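PDB 4ZPJ: extracellular ligand-binding receptor from Sphaerobacter thermophilus, which probably serves as the substrate-binding component of an ABC transporter, capturing a small extracellular solute for uptake, and also binds zinc ions. Local coordinates for residues A186-G191 against E217-E222. Numbering follows the deposited sequence.
Sequences AYETLG and EQAGGE. With ZN (zinc ion), chain E.
Tyr187 lays its ring over the turn at Ala219, Gly220 and Gly221, and the contact is easiest to read by walking out along that side chain. With CG anti to the backbone N (chi1 -169°), the ring is carried off the helix toward the turn. CB starts beside the methyl of Ala219, and Tyr187 CG lies 3.7 Å from Ala219 CB. Ala219 CB makes a CH-pi contact over the Tyr187 face, 4.0 Å from the ring centroid and 25° off the normal. Farther out the partners become backbone. CE1 and CZ pass under the carbonyl oxygen of Ala219, and this Ala219 O stands 3.0 Å above the Tyr187 ring plane, near its rim. On the other flank Tyr187 CE2 comes 3.4 Å from Gly221 N. At the tip, Tyr187 OH is 3.4 Å from Ala219 O, but the angle is too poor for a hydrogen bond, so the segments meet by packing alone. Gly220, with positive phi, closes the helix in a Schellman motif that includes its N-H bond to Glu217 O. Next door, Glu188 bends at chi2 and binds a zinc ion through OE1 at 2.1 Å, with Ala219 CB nearby. Arg193 adds a cation-pi contact to the Tyr187 ring and a hydrogen bond to Tyr187 O. At the surface of this periplasmic-binding-protein fold, the C-terminal ends of helices 180-188 and 203-218 thus meet, just before strands 194-200 and 222-229, adjacent partners in a parallel four-stranded sheet.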
loop_
_atom_site.group_PDB
_atom_site.type_symbol
_atom_site.label_atom_id
_atom_site.label_comp_id
_atom_site.label_asym_id
_atom_site.label_seq_id
_atom_site.Cartn_x
_atom_site.Cartn_y
_atom_site.Cartn_z
ATOM N N ALA A 186 -7.213 -15.253 11.017
ATOM C CA ALA A 186 -8.007 -15.146 12.260
ATOM C C ALA A 186 -8.964 -16.331 12.422
ATOM O O ALA A 186 -9.128 -16.874 13.535
ATOM C CB ALA A 186 -8.811 -13.856 12.255
ATOM N N TYR A 187 -9.632 -16.689 11.321
ATOM C CA TYR A 187 -10.580 -17.790 11.303
ATOM C C TYR A 187 -9.855 -19.135 11.340
ATOM O O TYR A 187 -10.126 -19.968 12.218
ATOM C CB TYR A 187 -11.463 -17.762 10.055
ATOM C CG TYR A 187 -12.626 -18.740 10.162
ATOM C CD1 TYR A 187 -12.511 -20.073 9.753
ATOM C CD2 TYR A 187 -13.843 -18.336 10.664
ATOM C CE1 TYR A 187 -13.597 -20.949 9.868
ATOM C CE2 TYR A 187 -14.909 -19.195 10.780
ATOM C CZ TYR A 187 -14.775 -20.495 10.390
ATOM O OH TYR A 187 -15.867 -21.305 10.503
ATOM N N GLU A 188 -8.994 -19.361 10.345
ATOM C CA GLU A 188 -8.388 -20.688 10.122
ATOM C C GLU A 188 -7.373 -21.075 11.199
ATOM O O GLU A 188 -7.377 -22.187 11.645
ATOM C CB GLU A 188 -7.655 -20.767 8.774
ATOM C CG GLU A 188 -8.433 -20.342 7.545
ATOM C CD GLU A 188 -9.607 -21.248 7.228
ATOM O OE1 GLU A 188 -10.306 -20.967 6.221
ATOM O OE2 GLU A 188 -9.814 -22.245 7.947
ATOM N N THR A 189 -6.455 -20.179 11.531
ATOM C CA THR A 189 -5.373 -20.472 12.490
ATOM C C THR A 189 -5.762 -19.998 13.906
ATOM O O THR A 189 -5.725 -20.770 14.843
ATOM C CB THR A 189 -4.072 -19.816 12.011
ATOM O OG1 THR A 189 -3.854 -20.205 10.659
ATOM C CG2 THR A 189 -2.833 -20.213 12.865
ATOM N N LEU A 190 -6.197 -18.763 14.071
ATOM C CA LEU A 190 -6.459 -18.305 15.455
ATOM C C LEU A 190 -7.775 -18.778 16.086
ATOM O O LEU A 190 -7.969 -18.624 17.311
ATOM C CB LEU A 190 -6.367 -16.764 15.556
ATOM C CG LEU A 190 -4.997 -16.212 15.149
ATOM C CD1 LEU A 190 -5.023 -14.664 15.073
ATOM C CD2 LEU A 190 -3.892 -16.747 16.091
ATOM N N GLY A 191 -8.699 -19.314 15.291
ATOM C CA GLY A 191 -9.919 -19.844 15.868
ATOM C C GLY A 191 -11.022 -18.843 16.134
ATOM O O GLY A 191 -12.032 -19.185 16.746
ATOM N N GLU A 217 -16.216 -13.324 6.484
ATOM C CA GLU A 217 -17.558 -13.898 6.290
ATOM C C GLU A 217 -17.516 -15.119 5.371
ATOM O O GLU A 217 -18.162 -16.097 5.647
ATOM C CB GLU A 217 -18.581 -12.865 5.772
ATOM C CG GLU A 217 -19.075 -11.946 6.880
ATOM C CD GLU A 217 -20.127 -10.939 6.451
ATOM O OE1 GLU A 217 -20.416 -10.815 5.253
ATOM O OE2 GLU A 217 -20.645 -10.251 7.332
ATOM N N GLN A 218 -16.745 -15.042 4.306
ATOM C CA GLN A 218 -16.538 -16.191 3.432
ATOM C C GLN A 218 -15.934 -17.377 4.130
ATOM O O GLN A 218 -16.264 -18.480 3.773
ATOM C CB GLN A 218 -15.641 -15.811 2.264
ATOM C CG GLN A 218 -16.361 -14.880 1.307
ATOM C CD GLN A 218 -15.552 -14.440 0.094
ATOM O OE1 GLN A 218 -14.331 -14.661 -0.003
ATOM N NE2 GLN A 218 -16.252 -13.818 -0.864
ATOM N N ALA A 219 -15.054 -17.197 5.131
ATOM C CA ALA A 219 -14.534 -18.383 5.848
ATOM C C ALA A 219 -15.521 -18.975 6.823
ATOM O O ALA A 219 -15.267 -20.057 7.368
ATOM C CB ALA A 219 -13.237 -18.101 6.559
ATOM N N GLY A 220 -16.650 -18.298 7.034
ATOM C CA GLY A 220 -17.641 -18.746 8.015
ATOM C C GLY A 220 -17.695 -17.923 9.296
ATOM O O GLY A 220 -18.419 -18.278 10.194
ATOM N N GLY A 221 -16.971 -16.805 9.397
ATOM C CA GLY A 221 -17.013 -15.997 10.620
ATOM C C GLY A 221 -18.170 -15.019 10.599
ATOM O O GLY A 221 -18.862 -14.876 9.610
ATOM N N GLU A 222 -18.394 -14.312 11.688
ATOM C CA GLU A 222 -19.413 -13.249 11.648
ATOM C C GLU A 222 -18.902 -11.945 12.307
ATOM O O GLU A 222 -18.092 -11.982 13.211
ATOM C CB GLU A 222 -20.812 -13.743 12.152
ATOM C CG GLU A 222 -21.942 -13.673 11.075
ATOM C CD GLU A 222 -22.247 -14.960 10.240
ATOM O OE1 GLU A 222 -22.513 -14.843 9.009
ATOM O OE2 GLU A 222 -22.298 -16.087 10.794
HETATM ZN ZN ZN E . -11.993 -22.075 5.714
#